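Long-range contacts in cycloalternan-forming enzyme (Listeria monocytogenes serovar 1/2a, PDB 5F7U), which belongs to glycosyl hydrolase family 31, joining a TIM barrel to beta-rich domains and a family 6 carbohydrate-binding module, with glycans bound at several places: residues L151-L156 with E192-E197; L156-M161 with Y336-K341; Y1007-K1012 with T1034-N1039. The protein carries 1 engineered substitution. One frame throughout, in Å; residues are numbered along the deposited sequence.

Contact 1. Residues L151-L156 with E192-E197; sequences LSFEDL and EDLSIE
Phe153 and Leu194 meet because both set CG beside the backbone N, anti to the carbonyl carbon (chi1 -69° in each), which carries the phenyl ring and the isobutyl group past each other in opposite directions. Leu194 CD1 reaches the edge of the ring, close to its plane, with Phe153 CE1 4.0 Å away. Further along that edge, Ile196 CG1 lies 4.5 Å from Phe153 CZ, a looser touch. No hydrogen bond crosses between residues 151-156 and 192-197. This is how the layers of a beta sandwich pack, as expected in the galactose mutarotase-like domain: strand 148-153 pairs with 134-140 and 158-164, strand 194-200 with 186-190 and 203-209, and side chains fill the gap between. Leu159 and Val189 close round the same ring.

Where the first strand turns its corner, the contact changes character. Leu156 N donates to Asp155 OD1 at 2.8 Å, from above the carboxylate plane, a bond within the turn from which the Leu156 side chain projects. Leu156 CD1 lies against the outer part of Glu192, 3.7 Å from Glu192 CG and as near to the carboxylate carbon, at the more open margin of the contact. The carbonyl of Leu156 faces carbon on the other segment, with Leu156 O 3.5 Å from Asp193 CB and 3.6 Å from Leu194 CD1. Its polar need is met by the Thr191 hydroxyl, and Thr191 OG1 in turn accepts the backbone N-H groups of Asp193 and Leu194, tying the start of strand 194-200 to the corner.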
loop_
_atom_site.group_PDB
_atom_site.type_symbol
_atom_site.label_atom_id
_atom_site.label_comp_id
_atom_site.label_asym_id
_atom_site.label_seq_id
_atom_site.Cartn_x
_atom_site.Cartn_y
_atom_site.Cartn_z
ATOM N N LEU A 151 -16.583 25.056 -10.964
ATOM C CA LEU A 151 -15.413 24.985 -10.095
ATOM C C LEU A 151 -15.876 25.209 -8.671
ATOM O O LEU A 151 -16.651 26.123 -8.408
ATOM C CB LEU A 151 -14.386 26.065 -10.457
ATOM C CG LEU A 151 -13.988 26.276 -11.918
ATOM C CD1 LEU A 151 -12.975 27.402 -12.039
ATOM C CD2 LEU A 151 -13.419 25.003 -12.523
ATOM N N SER A 152 -15.382 24.372 -7.762
ATOM C CA SER A 152 -15.627 24.548 -6.345
ATOM C C SER A 152 -14.401 24.096 -5.570
ATOM O O SER A 152 -13.528 23.401 -6.109
ATOM C CB SER A 152 -16.881 23.777 -5.890
ATOM O OG SER A 152 -16.757 22.384 -6.149
ATOM N N PHE A 153 -14.346 24.482 -4.300
ATOM C CA PHE A 153 -13.222 24.115 -3.446
ATOM C C PHE A 153 -13.654 23.142 -2.378
ATOM O O PHE A 153 -14.364 23.501 -1.462
ATOM C CB PHE A 153 -12.583 25.385 -2.852
ATOM C CG PHE A 153 -11.871 26.214 -3.880
ATOM C CD1 PHE A 153 -10.584 25.867 -4.304
ATOM C CD2 PHE A 153 -12.514 27.306 -4.492
ATOM C CE1 PHE A 153 -9.927 26.614 -5.290
ATOM C CE2 PHE A 153 -11.862 28.049 -5.476
ATOM C CZ PHE A 153 -10.568 27.703 -5.877
ATOM N N GLU A 154 -13.227 21.892 -2.509
ATOM C CA GLU A 154 -13.422 20.913 -1.436
ATOM C C GLU A 154 -12.696 21.395 -0.168
ATOM O O GLU A 154 -13.189 21.230 0.943
ATOM C CB GLU A 154 -12.947 19.526 -1.901
ATOM C CG GLU A 154 -13.244 18.377 -0.935
ATOM C CD GLU A 154 -12.241 18.249 0.196
ATOM O OE1 GLU A 154 -11.089 18.710 0.044
ATOM O OE2 GLU A 154 -12.590 17.701 1.260
ATOM N N ASP A 155 -11.531 22.009 -0.365
ATOM C CA ASP A 155 -10.882 22.828 0.655
ATOM C C ASP A 155 -10.082 23.891 -0.078
ATOM O O ASP A 155 -10.022 23.887 -1.307
ATOM C CB ASP A 155 -9.996 21.965 1.598
ATOM C CG ASP A 155 -9.705 22.637 2.953
ATOM O OD1 ASP A 155 -10.063 23.833 3.198
ATOM O OD2 ASP A 155 -9.089 21.964 3.818
ATOM N N LEU A 156 -9.478 24.821 0.655
ATOM C CA LEU A 156 -8.768 25.915 -0.002
ATOM C C LEU A 156 -7.585 25.426 -0.854
ATOM O O LEU A 156 -7.112 26.138 -1.733
ATOM C CB LEU A 156 -8.359 26.981 1.012
ATOM C CG LEU A 156 -9.539 27.598 1.793
ATOM C CD1 LEU A 156 -9.017 28.693 2.702
ATOM C CD2 LEU A 156 -10.615 28.134 0.845
ATOM N N GLU A 192 -5.926 31.134 -0.341
ATOM C CA GLU A 192 -4.635 31.206 0.341
ATOM C C GLU A 192 -3.664 30.104 -0.090
ATOM O O GLU A 192 -2.461 30.249 0.109
ATOM C CB GLU A 192 -4.791 31.245 1.852
ATOM C CG GLU A 192 -5.612 30.120 2.462
ATOM C CD GLU A 192 -5.909 30.374 3.939
ATOM O OE1 GLU A 192 -5.538 29.528 4.768
ATOM O OE2 GLU A 192 -6.501 31.425 4.274
ATOM N N ASP A 193 -4.183 29.045 -0.722
ATOM C CA ASP A 193 -3.333 27.915 -1.147
ATOM C C ASP A 193 -3.161 27.703 -2.657
ATOM O O ASP A 193 -2.181 27.069 -3.095
ATOM C CB ASP A 193 -3.833 26.629 -0.508
ATOM C CG ASP A 193 -3.799 26.678 1.017
ATOM O OD1 ASP A 193 -2.848 27.246 1.616
ATOM O OD2 ASP A 193 -4.728 26.114 1.613
ATOM N N LEU A 194 -4.096 28.231 -3.445
ATOM C CA LEU A 194 -4.124 27.982 -4.887
ATOM C C LEU A 194 -4.338 29.242 -5.720
ATOM O O LEU A 194 -4.997 30.192 -5.283
ATOM C CB LEU A 194 -5.218 26.963 -5.247
ATOM C CG LEU A 194 -5.059 25.501 -4.806
ATOM C CD1 LEU A 194 -6.366 24.740 -4.989
ATOM C CD2 LEU A 194 -3.900 24.809 -5.537
ATOM N N SER A 195 -3.757 29.234 -6.917
ATOM C CA SER A 195 -4.032 30.238 -7.917
ATOM C C SER A 195 -4.411 29.502 -9.199
ATOM O O SER A 195 -3.575 28.813 -9.798
ATOM C CB SER A 195 -2.823 31.155 -8.117
ATOM O OG SER A 195 -3.111 32.116 -9.130
ATOM N N ILE A 196 -5.681 29.621 -9.581
ATOM C CA ILE A 196 -6.201 28.919 -10.756
ATOM C C ILE A 196 -6.312 29.923 -11.896
ATOM O O ILE A 196 -7.140 30.831 -11.831
ATOM C CB ILE A 196 -7.570 28.251 -10.479
ATOM C CG1 ILE A 196 -7.549 27.431 -9.169
ATOM C CG2 ILE A 196 -8.004 27.392 -11.678
ATOM C CD1 ILE A 196 -6.439 26.387 -9.068
ATOM N N GLU A 197 -5.448 29.776 -12.906
ATOM C CA GLU A 197 -5.388 30.718 -14.021
ATOM C C GLU A 197 -6.046 30.098 -15.230
ATOM O O GLU A 197 -5.563 29.081 -15.752
ATOM C CB GLU A 197 -3.942 31.069 -14.365
ATOM C CG GLU A 197 -3.206 31.848 -13.304
ATOM C CD GLU A 197 -1.792 32.198 -13.725
ATOM O OE1 GLU A 197 -1.582 32.649 -14.880
ATOM O OE2 GLU A 197 -0.891 32.036 -12.886
#

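Contact 2. Residues L156-M161 with Y336-K341; sequences LDTLRM and YVISGK
An antiparallel beta ladder joins strand 158-164 to strand 333-338 in the beta-rich part of the enzyme that includes the mutarotase-like domain, and Leu159 with Val337 is its hydrogen-bonded pair. Leu159 N donates to Val337 O at 2.9 Å, and Val337 N returns a bond of 2.9 Å to Leu159 O. Two residues along each chain, Ser339 N reaches Asp157 O at 2.8 Å, extending the ladder just beyond the regular strands, whose axes run 169° apart in direction.

The flanking non-hydrogen-bonded pairs put their side chains on one common face. Arg160 and Tyr336 lie alongside each other and point the same way. The arginine stretches from CG to NE with CG anti to its own N (chi1 -171°), and this straight course lays the chain over one face of the ring: Arg160 CG is 3.9 Å from the centroid of the Tyr336 ring in a CH-pi contact. Farther out, Tyr336 OH sits 3.2 Å above the guanidinium plane of Arg160, over its centre, with the two planes 16° apart. That hydroxyl packs against the face of the guanidinium and makes no hydrogen bond with NE; a salt bridge from Arg160 NH2 to Asp334 OD2 takes up the charge. Thr158 stands beside Ile338, its OG1 3.8 Å from Ile338 CG2, and the same hydroxyl donates to Asp157 OD1. The Asp157 side chain is about 4 Å from a bound magnesium ion.

On the other face, Met161 CE touches Val337 CG2 at 3.9 Å. Here Leu159 and Met161 rest on Met205 and Val337 on Val207, both of strand 203-209, whereas the Thr158-Tyr336-Ile338 face is covered by Asn349 and Ile353 of helix 343-354.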
loop_
_atom_site.group_PDB
_atom_site.type_symbol
_atom_site.label_atom_id
_atom_site.label_comp_id
_atom_site.label_asym_id
_atom_site.label_seq_id
_atom_site.Cartn_x
_atom_site.Cartn_y
_atom_site.Cartn_z
ATOM N N LEU A 156 -9.478 24.821 0.655
ATOM C CA LEU A 156 -8.768 25.915 -0.002
ATOM C C LEU A 156 -7.585 25.426 -0.854
ATOM O O LEU A 156 -7.112 26.138 -1.733
ATOM C CB LEU A 156 -8.359 26.981 1.012
ATOM C CG LEU A 156 -9.539 27.598 1.793
ATOM C CD1 LEU A 156 -9.017 28.693 2.702
ATOM C CD2 LEU A 156 -10.615 28.134 0.845
ATOM N N ASP A 157 -7.153 24.187 -0.609
ATOM C CA ASP A 157 -6.067 23.571 -1.393
ATOM C C ASP A 157 -6.495 22.410 -2.315
ATOM O O ASP A 157 -5.639 21.698 -2.823
ATOM C CB ASP A 157 -4.918 23.116 -0.461
ATOM C CG ASP A 157 -5.356 22.118 0.608
ATOM O OD1 ASP A 157 -6.498 21.616 0.583
ATOM O OD2 ASP A 157 -4.540 21.842 1.512
ATOM N N THR A 158 -7.804 22.221 -2.513
ATOM C CA THR A 158 -8.318 21.069 -3.263
ATOM C C THR A 158 -9.450 21.563 -4.168
ATOM O O THR A 158 -10.511 21.949 -3.674
ATOM C CB THR A 158 -8.802 19.957 -2.304
ATOM O OG1 THR A 158 -7.699 19.491 -1.515
ATOM C CG2 THR A 158 -9.386 18.746 -3.082
ATOM N N LEU A 159 -9.186 21.567 -5.476
ATOM C CA LEU A 159 -10.110 22.105 -6.478
ATOM C C LEU A 159 -10.929 20.987 -7.096
ATOM O O LEU A 159 -10.377 19.961 -7.472
ATOM C CB LEU A 159 -9.319 22.842 -7.558
ATOM C CG LEU A 159 -10.058 23.332 -8.810
ATOM C CD1 LEU A 159 -10.995 24.487 -8.468
ATOM C CD2 LEU A 159 -9.058 23.751 -9.880
ATOM N N ARG A 160 -12.234 21.196 -7.211
ATOM C CA ARG A 160 -13.124 20.226 -7.849
ATOM C C ARG A 160 -13.659 20.812 -9.149
ATOM O O ARG A 160 -14.169 21.930 -9.167
ATOM C CB ARG A 160 -14.303 19.897 -6.922
ATOM C CG ARG A 160 -15.160 18.740 -7.403
ATOM C CD ARG A 160 -16.356 18.630 -6.489
ATOM N NE ARG A 160 -17.138 17.436 -6.747
ATOM C CZ ARG A 160 -18.167 17.062 -5.990
ATOM N NH1 ARG A 160 -18.535 17.804 -4.933
ATOM N NH2 ARG A 160 -18.810 15.932 -6.273
ATOM N N MET A 161 -13.564 20.041 -10.227
ATOM C CA MET A 161 -14.131 20.414 -11.526
ATOM C C MET A 161 -15.291 19.515 -11.882
ATOM O O MET A 161 -15.152 18.308 -11.816
ATOM C CB MET A 161 -13.083 20.210 -12.619
ATOM C CG MET A 161 -12.409 21.469 -13.059
ATOM S SD MET A 161 -11.300 22.021 -11.782
ATOM C CE MET A 161 -9.970 20.834 -12.075
ATOM N N TYR A 336 -10.856 16.009 -9.261
ATOM C CA TYR A 336 -10.243 16.907 -8.298
ATOM C C TYR A 336 -8.767 17.052 -8.605
ATOM O O TYR A 336 -8.102 16.069 -8.974
ATOM C CB TYR A 336 -10.362 16.367 -6.882
ATOM C CG TYR A 336 -11.755 16.160 -6.334
ATOM C CD1 TYR A 336 -12.525 15.028 -6.692
ATOM C CD2 TYR A 336 -12.281 17.038 -5.381
ATOM C CE1 TYR A 336 -13.809 14.834 -6.150
ATOM C CE2 TYR A 336 -13.547 16.846 -4.834
ATOM C CZ TYR A 336 -14.299 15.750 -5.220
ATOM O OH TYR A 336 -15.539 15.596 -4.627
ATOM N N VAL A 337 -8.256 18.276 -8.455
ATOM C CA VAL A 337 -6.816 18.501 -8.392
ATOM C C VAL A 337 -6.498 18.882 -6.942
ATOM O O VAL A 337 -6.984 19.884 -6.437
ATOM C CB VAL A 337 -6.340 19.585 -9.391
ATOM C CG1 VAL A 337 -4.839 19.845 -9.227
ATOM C CG2 VAL A 337 -6.689 19.173 -10.822
ATOM N N ILE A 338 -5.674 18.059 -6.308
ATOM C CA ILE A 338 -5.485 18.063 -4.864
ATOM C C ILE A 338 -4.079 18.551 -4.557
ATOM O O ILE A 338 -3.100 17.952 -5.013
ATOM C CB ILE A 338 -5.685 16.639 -4.294
ATOM C CG1 ILE A 338 -7.058 16.079 -4.743
ATOM C CG2 ILE A 338 -5.562 16.664 -2.771
ATOM C CD1 ILE A 338 -7.325 14.658 -4.280
ATOM N N SER A 339 -3.994 19.649 -3.805
ATOM C CA SER A 339 -2.726 20.131 -3.271
ATOM C C SER A 339 -2.726 19.879 -1.757
ATOM O O SER A 339 -3.652 19.264 -1.222
ATOM C CB SER A 339 -2.561 21.617 -3.595
ATOM O OG SER A 339 -1.317 22.106 -3.101
ATOM N N GLY A 340 -1.666 20.304 -1.075
ATOM C CA GLY A 340 -1.593 20.153 0.371
ATOM C C GLY A 340 -0.255 20.650 0.890
ATOM O O GLY A 340 0.529 21.220 0.123
ATOM N N LYS A 341 -0.014 20.428 2.182
ATOM C CA LYS A 341 1.193 20.911 2.866
ATOM C C LYS A 341 2.427 20.133 2.401
ATOM O O LYS A 341 3.541 20.678 2.327
ATOM C CB LYS A 341 1.033 20.789 4.391
ATOM C CG LYS A 341 -0.149 21.585 4.953
ATOM C CD LYS A 341 -0.276 21.476 6.483
ATOM C CE LYS A 341 -1.142 20.293 6.953
ATOM N NZ LYS A 341 -2.577 20.407 6.529
#

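Contact 3. Residues Y1007-K1012 with T1034-N1039; sequences YINGKK and TLQAGN
Asn1009 and Gln1036 approach from opposite directions and lay their side-chain amides one upon the other, the planes 26° apart. The stack is offset along the glutamine: Asn1009 ND2 lies 3.6 Å from Gln1036 CG and equally close to its CD, and the two amides are not hydrogen-bonded to each other. The asparagine amide is held from elsewhere. Asn1009 ND2 donates to Asn1040 OD1, which also receives the backbone N-H of Gln1036, and Asn1009 OD1 accepts from Gln1041 N. A water adds a further link, accepting from Asn1009 ND2 at 2.8 Å and donating to Thr1034 O at 2.7 Å. With two bonds from ND2 and one to OD1, the rotation of the Asn1009 amide is probably set.

Asn1009 occupies the first corner of a type I' turn from Ile1008 to Lys1011, with positive phi (45°), and Gly1010 follows. Ahead of the turn, Ile1008 turns its CG2 branch, anti to the backbone N, toward the partner segment. Ile1008 CG2 sits 3.4 Å from Thr1034 O and 3.9 Å from Leu1035 CD2, the two aliphatic side chains crossing at a slant. At the solvent side, extended Lys1011 sends NZ to a second water, which donates to Thr1034 OG1; this hydroxyl is also bonded to Asp988.

Family 6 carbohydrate-binding modules are beta sandwiches, and this contact bridges the two layers at one end: strand 1002-1008 pairs with 1039-1045 on one side and outermost 1011-1017 on the other, while strand 1027-1035 pairs with 987-996 in the second sheet before its following loop crosses to 1039-1045 in the first.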
loop_
_atom_site.group_PDB
_atom_site.type_symbol
_atom_site.label_atom_id
_atom_site.label_comp_id
_atom_site.label_asym_id
_atom_site.label_seq_id
_atom_site.Cartn_x
_atom_site.Cartn_y
_atom_site.Cartn_z
ATOM N N TYR A 1007 42.693 14.453 6.983
ATOM C CA TYR A 1007 42.177 15.346 5.950
ATOM C C TYR A 1007 40.717 15.596 6.265
ATOM O O TYR A 1007 39.935 14.641 6.409
ATOM C CB TYR A 1007 42.297 14.704 4.569
ATOM C CG TYR A 1007 43.720 14.488 4.119
ATOM C CD1 TYR A 1007 44.446 13.365 4.528
ATOM C CD2 TYR A 1007 44.342 15.411 3.272
ATOM C CE1 TYR A 1007 45.756 13.166 4.099
ATOM C CE2 TYR A 1007 45.642 15.216 2.828
ATOM C CZ TYR A 1007 46.346 14.098 3.249
ATOM O OH TYR A 1007 47.639 13.927 2.811
ATOM N N ILE A 1008 40.350 16.870 6.351
ATOM C CA ILE A 1008 38.966 17.263 6.593
ATOM C C ILE A 1008 38.500 17.948 5.326
ATOM O O ILE A 1008 38.953 19.060 5.018
ATOM C CB ILE A 1008 38.829 18.244 7.798
ATOM C CG1 ILE A 1008 39.527 17.710 9.071
ATOM C CG2 ILE A 1008 37.344 18.593 8.023
ATOM C CD1 ILE A 1008 38.932 16.433 9.634
ATOM N N ASN A 1009 37.630 17.271 4.572
ATOM C CA ASN A 1009 37.225 17.764 3.254
ATOM C C ASN A 1009 38.429 18.248 2.442
ATOM O O ASN A 1009 38.383 19.322 1.841
ATOM C CB ASN A 1009 36.195 18.894 3.408
ATOM C CG ASN A 1009 34.945 18.440 4.105
ATOM O OD1 ASN A 1009 34.376 17.386 3.778
ATOM N ND2 ASN A 1009 34.495 19.236 5.078
ATOM N N GLY A 1010 39.499 17.446 2.447
ATOM C CA GLY A 1010 40.721 17.720 1.673
ATOM C C GLY A 1010 41.811 18.547 2.351
ATOM O O GLY A 1010 42.913 18.682 1.801
ATOM N N LYS A 1011 41.505 19.115 3.523
ATOM C CA LYS A 1011 42.447 20.002 4.240
ATOM C C LYS A 1011 43.227 19.177 5.258
ATOM O O LYS A 1011 42.637 18.591 6.166
ATOM C CB LYS A 1011 41.693 21.159 4.926
ATOM C CG LYS A 1011 42.608 22.229 5.533
ATOM C CD LYS A 1011 41.802 23.290 6.264
ATOM C CE LYS A 1011 42.668 24.499 6.591
ATOM N NZ LYS A 1011 41.825 25.561 7.224
ATOM N N LYS A 1012 44.548 19.150 5.088
ATOM C CA LYS A 1012 45.442 18.261 5.841
ATOM C C LYS A 1012 45.908 18.863 7.168
ATOM O O LYS A 1012 46.218 20.046 7.251
ATOM C CB LYS A 1012 46.660 17.952 4.962
ATOM C CG LYS A 1012 47.695 16.974 5.509
ATOM C CD LYS A 1012 48.823 16.712 4.512
ATOM C CE LYS A 1012 49.710 17.925 4.271
ATOM N NZ LYS A 1012 50.972 17.559 3.559
ATOM N N THR A 1034 37.204 22.041 11.139
ATOM C CA THR A 1034 36.184 22.945 10.622
ATOM C C THR A 1034 35.266 22.082 9.777
ATOM O O THR A 1034 35.727 21.428 8.819
ATOM C CB THR A 1034 36.816 24.073 9.786
ATOM O OG1 THR A 1034 37.684 24.842 10.621
ATOM C CG2 THR A 1034 35.745 24.990 9.215
ATOM N N LEU A 1035 33.989 22.040 10.158
ATOM C CA LEU A 1035 33.010 21.204 9.459
ATOM C C LEU A 1035 31.975 22.040 8.744
ATOM O O LEU A 1035 31.558 23.097 9.235
ATOM C CB LEU A 1035 32.319 20.244 10.427
ATOM C CG LEU A 1035 33.253 19.269 11.144
ATOM C CD1 LEU A 1035 32.378 18.373 12.021
ATOM C CD2 LEU A 1035 34.081 18.419 10.175
ATOM N N GLN A 1036 31.568 21.561 7.578
ATOM C CA GLN A 1036 30.522 22.244 6.833
ATOM C C GLN A 1036 29.198 21.500 6.933
ATOM O O GLN A 1036 29.112 20.454 7.581
ATOM C CB GLN A 1036 30.947 22.464 5.377
ATOM C CG GLN A 1036 31.585 21.269 4.724
ATOM C CD GLN A 1036 32.274 21.594 3.428
ATOM O OE1 GLN A 1036 32.996 22.594 3.307
ATOM N NE2 GLN A 1036 32.064 20.747 2.439
ATOM N N ALA A 1037 28.158 22.063 6.307
ATOM C CA ALA A 1037 26.881 21.341 6.116
ATOM C C ALA A 1037 27.036 20.073 5.268
ATOM O O ALA A 1037 27.885 19.994 4.358
ATOM C CB ALA A 1037 25.855 22.267 5.484
ATOM N N GLY A 1038 26.211 19.082 5.578
ATOM C CA GLY A 1038 26.179 17.829 4.840
ATOM C C GLY A 1038 27.218 16.861 5.365
ATOM O O GLY A 1038 27.666 16.948 6.517
ATOM N N ASN A 1039 27.608 15.954 4.486
ATOM C CA ASN A 1039 28.556 14.923 4.802
ATOM C C ASN A 1039 29.985 15.500 4.718
ATOM O O ASN A 1039 30.403 16.014 3.665
ATOM C CB ASN A 1039 28.342 13.772 3.819
ATOM C CG ASN A 1039 29.161 12.557 4.145
ATOM O OD1 ASN A 1039 29.979 12.567 5.057
ATOM N ND2 ASN A 1039 28.934 11.480 3.399
HETATM O O HOH W 1 35.502 21.596 6.112
HETATM O O HOH W 2 40.154 24.606 9.310
#

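Overall arrangement
Contacts 1 and 2 are neighbours, with centres 6 Å apart, and share Leu156. Strands 148-153 and 158-164 succeed each other in the chain and pair side by side, Ser152 O standing 2.8 Å from Arg160 N. Along the sequence their segments alternate; strand 158-164 is joined edgewise to 333-338 by contact 2 while its partner 148-153 packs on 194-200 in contact 1. Contact 2 spans 175 residues of chain and contact 1 only 36, and both lie in the beta-rich region. Contact 3 comes later in the chain, in the carbohydrate-binding module, its centre 46 Å from contact 1 and 44 Å from contact 2; it touches neither, and joins the two sheets of a separate beta domain.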